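Local atomic coordinates of sortase family protein (Clostridium perfringens, PDB entry 4D70), a protein that acts as a class D sortase, a cysteine transpeptidase that probably cleaves the sorting signal of surface proteins and joins them to an amine acceptor. Residues 106-111 with 168-173; 145-150 with 174-179. All coordinates share one frame; numbering follows the deposited sequence.

Contact 1: residues 106-111 with 168-173; sequences AGHRNT and VTCTNR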
ATOM      1  N   ALA A 106       1.573  -3.044  -3.734  1.00 24.78           N
ATOM      2  CA  ALA A 106       2.673  -3.474  -4.640  1.00 26.94           C
ATOM      3  C   ALA A 106       3.544  -2.281  -4.872  1.00 29.04           C
ATOM      4  O   ALA A 106       3.058  -1.185  -5.195  1.00 27.87           O
ATOM      5  CB  ALA A 106       2.115  -3.957  -5.964  1.00 32.79           C
ATOM      6  N   GLY A 107       4.827  -2.473  -4.689  1.00 33.31           N
ATOM      7  CA  GLY A 107       5.792  -1.417  -4.808  1.00 37.38           C
ATOM      8  C   GLY A 107       6.870  -1.707  -5.823  1.00 39.07           C
ATOM      9  O   GLY A 107       7.993  -1.261  -5.707  1.00 43.15           O
ATOM     10  N   HIS A 108       6.497  -2.453  -6.830  1.00 43.28           N
ATOM     11  CA  HIS A 108       7.417  -2.761  -7.921  1.00 45.87           C
ATOM     12  C   HIS A 108       6.596  -2.934  -9.160  1.00 49.43           C
ATOM     13  O   HIS A 108       5.388  -3.234  -9.059  1.00 43.99           O
ATOM     14  CB  HIS A 108       8.151  -4.067  -7.633  1.00 43.56           C
ATOM     15  CG  HIS A 108       7.248  -5.263  -7.649  1.00 41.59           C
ATOM     16  ND1 HIS A 108       7.256  -6.195  -8.670  1.00 50.81           N
ATOM     17  CD2 HIS A 108       6.354  -5.714  -6.742  1.00 43.28           C
ATOM     18  CE1 HIS A 108       6.390  -7.155  -8.395  1.00 46.85           C
ATOM     19  NE2 HIS A 108       5.838  -6.889  -7.225  1.00 47.20           N
ATOM     20  N   ARG A 109       7.249  -2.748 -10.304  1.00 44.43           N
ATOM     21  CA  ARG A 109       6.651  -3.032 -11.604  1.00 48.90           C
ATOM     22  C   ARG A 109       7.582  -3.998 -12.320  1.00 49.85           C
ATOM     23  O   ARG A 109       8.739  -3.676 -12.564  1.00 44.69           O
ATOM     24  CB  ARG A 109       6.499  -1.735 -12.396  1.00 49.27           C
ATOM     25  CG  ARG A 109       5.702  -1.868 -13.697  1.00 46.70           C
ATOM     26  CD  ARG A 109       5.854  -0.589 -14.485  1.00 61.44           C
ATOM     27  NE  ARG A 109       5.049  -0.530 -15.698  1.00 64.90           N
ATOM     28  CZ  ARG A 109       5.463  -0.838 -16.924  1.00 71.15           C
ATOM     29  NH1 ARG A 109       6.691  -1.274 -17.150  1.00 72.57           N
ATOM     30  NH2 ARG A 109       4.607  -0.740 -17.934  1.00 69.49           N
ATOM     31  N   ASN A 110       7.098  -5.203 -12.578  1.00 54.66           N
ATOM     32  CA  ASN A 110       7.943  -6.285 -13.053  1.00 55.09           C
ATOM     33  C   ASN A 110       9.125  -6.424 -12.114  1.00 55.80           C
ATOM     34  O   ASN A 110       8.922  -6.582 -10.928  1.00 49.00           O
ATOM     35  CB  ASN A 110       8.373  -6.057 -14.510  1.00 52.98           C
ATOM     36  CG  ASN A 110       7.194  -6.003 -15.464  1.00 54.58           C
ATOM     37  OD1 ASN A 110       6.317  -6.843 -15.405  1.00 57.00           O
ATOM     38  ND2 ASN A 110       7.190  -5.038 -16.373  1.00 61.15           N
ATOM     39  N   THR A 111      10.358  -6.358 -12.605  1.00 54.73           N
ATOM     40  CA  THR A 111      11.519  -6.521 -11.723  1.00 63.74           C
ATOM     41  C   THR A 111      12.096  -5.200 -11.172  1.00 61.88           C
ATOM     42  O   THR A 111      13.197  -5.196 -10.630  1.00 62.86           O
ATOM     43  CB  THR A 111      12.659  -7.300 -12.428  1.00 58.21           C
ATOM     44  OG1 THR A 111      13.161  -6.529 -13.525  1.00 56.70           O
ATOM     45  CG2 THR A 111      12.188  -8.667 -12.906  1.00 48.83           C
ATOM     46  N   VAL A 168       4.673  -5.637  -1.011  1.00 21.11           N
ATOM     47  CA  VAL A 168       5.443  -6.498  -1.894  1.00 23.99           C
ATOM     48  C   VAL A 168       6.363  -5.677  -2.805  1.00 25.99           C
ATOM     49  O   VAL A 168       5.883  -4.829  -3.569  1.00 29.42           O
ATOM     50  CB  VAL A 168       4.486  -7.291  -2.839  1.00 23.77           C
ATOM     51  CG1 VAL A 168       5.261  -8.296  -3.718  1.00 26.67           C
ATOM     52  CG2 VAL A 168       3.454  -8.012  -2.005  1.00 21.79           C
ATOM     53  N   THR A 169       7.657  -5.941  -2.725  1.00 26.43           N
ATOM     54  CA  THR A 169       8.665  -5.350  -3.618  1.00 28.96           C
ATOM     55  C   THR A 169       9.548  -6.473  -4.102  1.00 28.83           C
ATOM     56  O   THR A 169       9.301  -7.634  -3.794  1.00 26.61           O
ATOM     57  CB  THR A 169       9.524  -4.281  -2.897  1.00 33.05           C
ATOM     58  OG1 THR A 169      10.122  -4.819  -1.688  1.00 30.69           O
ATOM     59  CG2 THR A 169       8.718  -3.093  -2.524  1.00 36.35           C
ATOM     60  N   CYS A 170      10.593  -6.155  -4.878  1.00 25.97           N
ATOM     61  CA  CYS A 170      11.547  -7.143  -5.364  1.00 28.34           C
ATOM     62  C   CYS A 170      12.863  -7.111  -4.596  1.00 26.45           C
ATOM     63  O   CYS A 170      13.257  -6.098  -4.051  1.00 34.18           O
ATOM     64  CB  CYS A 170      11.887  -6.870  -6.875  1.00 37.35           C
ATOM     65  SG  CYS A 170      10.425  -6.973  -7.893  1.00 46.23           S
ATOM     66  N   THR A 171      13.580  -8.206  -4.670  1.00 29.94           N
ATOM     67  CA  THR A 171      14.921  -8.274  -4.164  1.00 33.35           C
ATOM     68  C   THR A 171      15.712  -9.321  -4.946  1.00 36.04           C
ATOM     69  O   THR A 171      15.176 -10.018  -5.816  1.00 34.56           O
ATOM     70  CB  THR A 171      14.931  -8.536  -2.640  1.00 30.20           C
ATOM     71  OG1 THR A 171      16.258  -8.355  -2.144  1.00 31.75           O
ATOM     72  CG2 THR A 171      14.437  -9.958  -2.299  1.00 32.32           C
ATOM     73  N   ASN A 172      16.994  -9.346  -4.681  1.00 36.23           N
ATOM     74  CA  ASN A 172      17.905 -10.272  -5.316  1.00 38.75           C
ATOM     75  C   ASN A 172      17.870 -10.088  -6.856  1.00 35.99           C
ATOM     76  O   ASN A 172      17.536 -11.010  -7.610  1.00 37.15           O
ATOM     77  CB  ASN A 172      17.565 -11.689  -4.930  1.00 40.19           C
ATOM     78  CG  ASN A 172      18.608 -12.695  -5.410  1.00 51.27           C
ATOM     79  OD1 ASN A 172      19.755 -12.340  -5.662  1.00 53.87           O
ATOM     80  ND2 ASN A 172      18.205 -13.955  -5.552  1.00 53.37           N
ATOM     81  N   ARG A 173      18.207  -8.877  -7.285  1.00 41.11           N
ATOM     82  CA  ARG A 173      18.330  -8.577  -8.699  1.00 40.49           C
ATOM     83  C   ARG A 173      17.019  -8.930  -9.379  1.00 40.86           C
ATOM     84  O   ARG A 173      16.981  -9.473 -10.478  1.00 39.38           O
ATOM     85  CB  ARG A 173      19.547  -9.300  -9.318  1.00 45.06           C
ATOM     86  CG  ARG A 173      20.858  -8.789  -8.734  1.00 54.15           C
ATOM     87  CD  ARG A 173      22.065  -9.691  -9.017  1.00 64.32           C
ATOM     88  NE  ARG A 173      22.288  -9.878 -10.449  1.00 70.55           N
ATOM     89  CZ  ARG A 173      23.005  -9.065 -11.238  1.00 74.92           C
ATOM     90  NH1 ARG A 173      23.607  -7.983 -10.751  1.00 69.04           N
ATOM     91  NH2 ARG A 173      23.119  -9.336 -12.534  1.00 72.51           N
TER
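H108 and C170 meet where two neighbouring parallel strands splay apart, and the thiol sits against the imidazole obliquely. C170 SG lies 3.9 Å from the centroid of the H108 ring, 38° off the ring normal, so the sulfur is neither over the face nor at the edge. Its closest ring atom is H108 ND1, at 3.4 Å. That nitrogen points its N-H elsewhere: H108 ND1 donates to N110 O over 2.8 Å, with the carbonyl oxygen almost in the ring plane. This bond, made within the turn that follows the strand, fixes the rotation of the imidazole. A chi1 of 67° tucks H108 CG between its own backbone N and carbonyl carbon, which swings the ring over to 168-170. At the CD2 edge, near the ring plane, V168 O stands 3.3 Å from H108 CD2; V168 CG1 reaches H108 NE2 at 3.8 Å from outside that plane.

The tight part is the strand end. G107 N donates to V168 O over 2.8 Å at 163°, and the same oxygen also touches the imidazole edge at CD2, without a hydrogen bond. A106 and V168 form the parallel bridge, their side chains on one sheet face against F91. Beyond C170 the pairing gives way: N110 O lies 3.4 Å from C170 SG, while the exposed T111 brings just its backbone near the sulfur, CA at 4.0 Å, its side chain farther off. N113 OD1 accepts from C170 N, and R177 packs against both H108 and C170.

A cysteine closing a T-x-x-T-C motif near the end of its strand, with a histidine at the end of the parallel strand and an arginine alongside, matches the sortase signature, so this is probably the active site of the sortase beta-barrel.

Contact 2: residues 145-150 with 174-179; sequences IFVTSP and GKDRYI
P150 sets its ring carbon CG on the face of the R177 guanidinium instead of continuing the strand pairing: P150 CG sits 3.7 Å above the guanidinium plane, over its centre, and the two side chains cross at about a right angle. The arginine is bent at chi2 (-58°), which folds its end back towards the turn. There R177 NH1 bonds both G174 O and D176 O, each at 3.0 Å and each in the guanidinium plane. Both bonds approach their carbonyls from above the carbonyl plane. Together with the proline they restrain the rotation of the group. The backbone here is irregular: two residues, K175 and D176, stand opposite the single T171 of strand 163-171, a classic beta bulge.

Regular antiparallel sheet follows, part of the sortase beta-barrel, with the strand axes 4.7 Å apart at 165°. T148 and R177 form one hydrogen-bonded pair, F146 and I179 the other, each with two N-H...O bonds; R177 N to T148 O is the straightest, at 174°.

On the face of F146 and I179, I179 CB stands 3.9 Å from the F146 ring centroid, a CH-pi contact over the ring face. T148 CG2 reaches I179 CG1 at 3.8 Å, while T148 OG1 bonds D152. V147 and Y178, a non-hydrogen-bonded pair, are on the other face; V147 CG1 touches D176 CB at 3.6 Å, and I145 CG2 comes to the hydroxyl end of Y178.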
ATOM      1  N   ILE A 145       8.987 -10.021   8.153  1.00 18.62           N
ATOM      2  CA  ILE A 145       9.749  -9.678   6.962  1.00 21.63           C
ATOM      3  C   ILE A 145      10.334 -10.936   6.365  1.00 20.22           C
ATOM      4  O   ILE A 145      10.993 -11.701   7.053  1.00 18.51           O
ATOM      5  CB  ILE A 145      10.885  -8.707   7.273  1.00 20.99           C
ATOM      6  CG1 ILE A 145      10.309  -7.449   7.895  1.00 22.29           C
ATOM      7  CG2 ILE A 145      11.601  -8.257   6.018  1.00 25.53           C
ATOM      8  CD1 ILE A 145      11.371  -6.541   8.482  1.00 26.63           C
ATOM      9  N   PHE A 146      10.092 -11.162   5.089  1.00 19.12           N
ATOM     10  CA  PHE A 146      10.647 -12.356   4.485  1.00 22.47           C
ATOM     11  C   PHE A 146      10.792 -12.254   2.975  1.00 21.92           C
ATOM     12  O   PHE A 146      10.261 -11.328   2.341  1.00 21.56           O
ATOM     13  CB  PHE A 146       9.873 -13.612   4.880  1.00 21.15           C
ATOM     14  CG  PHE A 146       8.443 -13.632   4.372  1.00 23.76           C
ATOM     15  CD1 PHE A 146       7.455 -13.092   5.116  1.00 26.27           C
ATOM     16  CD2 PHE A 146       8.113 -14.271   3.180  1.00 22.47           C
ATOM     17  CE1 PHE A 146       6.131 -13.151   4.709  1.00 26.12           C
ATOM     18  CE2 PHE A 146       6.826 -14.313   2.754  1.00 24.22           C
ATOM     19  CZ  PHE A 146       5.812 -13.760   3.529  1.00 25.73           C
ATOM     20  N   VAL A 147      11.574 -13.184   2.425  1.00 20.80           N
ATOM     21  CA  VAL A 147      11.825 -13.229   0.984  1.00 25.48           C
ATOM     22  C   VAL A 147      11.147 -14.480   0.457  1.00 23.03           C
ATOM     23  O   VAL A 147      11.211 -15.511   1.086  1.00 21.76           O
ATOM     24  CB  VAL A 147      13.324 -13.378   0.703  1.00 30.29           C
ATOM     25  CG1 VAL A 147      13.585 -13.496  -0.801  1.00 34.07           C
ATOM     26  CG2 VAL A 147      14.064 -12.161   1.235  1.00 33.03           C
ATOM     27  N   THR A 148      10.543 -14.390  -0.687  1.00 23.99           N
ATOM     28  CA  THR A 148       9.821 -15.485  -1.270  1.00 27.87           C
ATOM     29  C   THR A 148       9.918 -15.402  -2.785  1.00 28.54           C
ATOM     30  O   THR A 148      10.552 -14.479  -3.330  1.00 26.73           O
ATOM     31  CB  THR A 148       8.340 -15.539  -0.776  1.00 26.64           C
ATOM     32  OG1 THR A 148       7.786 -16.785  -1.158  1.00 29.30           O
ATOM     33  CG2 THR A 148       7.467 -14.448  -1.397  1.00 24.49           C
ATOM     34  N   SER A 149       9.289 -16.343  -3.486  1.00 31.49           N
ATOM     35  CA  SER A 149       9.272 -16.289  -4.952  1.00 35.19           C
ATOM     36  C   SER A 149       8.201 -15.423  -5.534  1.00 37.69           C
ATOM     37  O   SER A 149       7.166 -15.167  -4.913  1.00 37.32           O
ATOM     38  CB  SER A 149       9.140 -17.718  -5.562  1.00 39.31           C
ATOM     39  OG  SER A 149       7.847 -18.210  -5.343  1.00 44.37           O
ATOM     40  N   PRO A 150       8.397 -15.051  -6.808  1.00 41.57           N
ATOM     41  CA  PRO A 150       7.339 -14.357  -7.534  1.00 39.98           C
ATOM     42  C   PRO A 150       6.082 -15.178  -7.742  1.00 33.75           C
ATOM     43  O   PRO A 150       5.058 -14.617  -7.970  1.00 40.43           O
ATOM     44  CB  PRO A 150       7.993 -14.016  -8.869  1.00 46.24           C
ATOM     45  CG  PRO A 150       9.467 -14.081  -8.599  1.00 43.40           C
ATOM     46  CD  PRO A 150       9.620 -15.189  -7.619  1.00 41.61           C
ATOM     47  N   GLY A 174      15.907  -8.599  -8.726  1.00 38.28           N
ATOM     48  CA  GLY A 174      14.589  -8.804  -9.360  1.00 36.29           C
ATOM     49  C   GLY A 174      14.067 -10.227  -9.373  1.00 34.77           C
ATOM     50  O   GLY A 174      12.950 -10.474  -9.832  1.00 40.57           O
ATOM     51  N   LYS A 175      14.840 -11.178  -8.860  1.00 36.07           N
ATOM     52  CA  LYS A 175      14.439 -12.584  -8.940  1.00 34.23           C
ATOM     53  C   LYS A 175      13.439 -12.982  -7.853  1.00 37.61           C
ATOM     54  O   LYS A 175      12.651 -13.922  -7.999  1.00 33.71           O
ATOM     55  CB  LYS A 175      15.685 -13.454  -8.780  1.00 40.49           C
ATOM     56  CG  LYS A 175      16.602 -13.372  -9.972  1.00 45.50           C
ATOM     57  CD  LYS A 175      17.991 -13.852  -9.700  1.00 50.93           C
ATOM     58  CE  LYS A 175      18.830 -13.554 -10.923  1.00 60.27           C
ATOM     59  NZ  LYS A 175      20.178 -14.098 -10.683  1.00 62.38           N
ATOM     60  N   ASP A 176      13.520 -12.322  -6.713  1.00 34.71           N
ATOM     61  CA  ASP A 176      12.697 -12.755  -5.566  1.00 37.07           C
ATOM     62  C   ASP A 176      11.836 -11.580  -5.142  1.00 31.29           C
ATOM     63  O   ASP A 176      11.930 -10.481  -5.656  1.00 28.71           O
ATOM     64  CB  ASP A 176      13.606 -13.137  -4.411  1.00 36.66           C
ATOM     65  CG  ASP A 176      14.505 -14.305  -4.729  1.00 37.88           C
ATOM     66  OD1 ASP A 176      14.085 -15.257  -5.406  1.00 42.56           O
ATOM     67  OD2 ASP A 176      15.631 -14.284  -4.257  1.00 39.26           O
ATOM     68  N   ARG A 177      10.928 -11.870  -4.241  1.00 26.83           N
ATOM     69  CA  ARG A 177      10.013 -10.878  -3.694  1.00 26.52           C
ATOM     70  C   ARG A 177      10.315 -10.629  -2.256  1.00 23.23           C
ATOM     71  O   ARG A 177      10.510 -11.569  -1.488  1.00 26.22           O
ATOM     72  CB  ARG A 177       8.551 -11.309  -3.862  1.00 30.82           C
ATOM     73  CG  ARG A 177       8.146 -11.464  -5.344  1.00 38.08           C
ATOM     74  CD  ARG A 177       8.342 -10.183  -6.123  1.00 37.36           C
ATOM     75  NE  ARG A 177       8.118 -10.327  -7.580  1.00 46.78           N
ATOM     76  CZ  ARG A 177       9.072 -10.402  -8.514  1.00 47.39           C
ATOM     77  NH1 ARG A 177      10.376 -10.405  -8.210  1.00 43.66           N
ATOM     78  NH2 ARG A 177       8.722 -10.488  -9.781  1.00 51.13           N
ATOM     79  N   TYR A 178      10.345  -9.369  -1.881  1.00 25.14           N
ATOM     80  CA  TYR A 178      10.637  -8.974  -0.510  1.00 23.24           C
ATOM     81  C   TYR A 178       9.278  -8.560   0.056  1.00 22.35           C
ATOM     82  O   TYR A 178       8.561  -7.713  -0.526  1.00 22.44           O
ATOM     83  CB  TYR A 178      11.603  -7.800  -0.522  1.00 25.02           C
ATOM     84  CG  TYR A 178      12.155  -7.415   0.838  1.00 24.28           C
ATOM     85  CD1 TYR A 178      13.315  -7.994   1.311  1.00 28.82           C
ATOM     86  CD2 TYR A 178      11.568  -6.427   1.597  1.00 27.91           C
ATOM     87  CE1 TYR A 178      13.850  -7.625   2.534  1.00 32.53           C
ATOM     88  CE2 TYR A 178      12.092  -6.063   2.862  1.00 26.83           C
ATOM     89  CZ  TYR A 178      13.223  -6.631   3.292  1.00 27.32           C
ATOM     90  OH  TYR A 178      13.739  -6.267   4.507  1.00 29.10           O
ATOM     91  N   ILE A 179       8.913  -9.180   1.153  1.00 18.69           N
ATOM     92  CA  ILE A 179       7.601  -9.052   1.783  1.00 18.99           C
ATOM     93  C   ILE A 179       7.714  -8.435   3.170  1.00 17.04           C
ATOM     94  O   ILE A 179       8.388  -8.936   4.027  1.00 22.71           O
ATOM     95  CB  ILE A 179       6.954 -10.437   1.919  1.00 19.21           C
ATOM     96  CG1 ILE A 179       7.028 -11.239   0.575  1.00 21.79           C
ATOM     97  CG2 ILE A 179       5.525 -10.315   2.414  1.00 23.21           C
ATOM     98  CD1 ILE A 179       6.398 -10.542  -0.606  1.00 25.02           C
TER

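Along the chain the segments come in the order 106-111, 145-150, 168-173 and 174-179. Contact 1 closes a loop of 56 residues and contact 2 one of 23. Because the segments alternate, the loops cross and neither nests in the other. In the sheet, strand 163-171 lies between strand 101-109, parallel to it, and strand 176-184, antiparallel to it; strand 137-148 follows beyond. Segments 168-173 and 174-179 are consecutive and meet directly, with T169 O 2.8 Å from Y178 N and T171 O 3.0 Å from D176 N, both probable hydrogen bonds. C170 SG lies 3.4 Å from R177 NH1, packing that joins the two contacts.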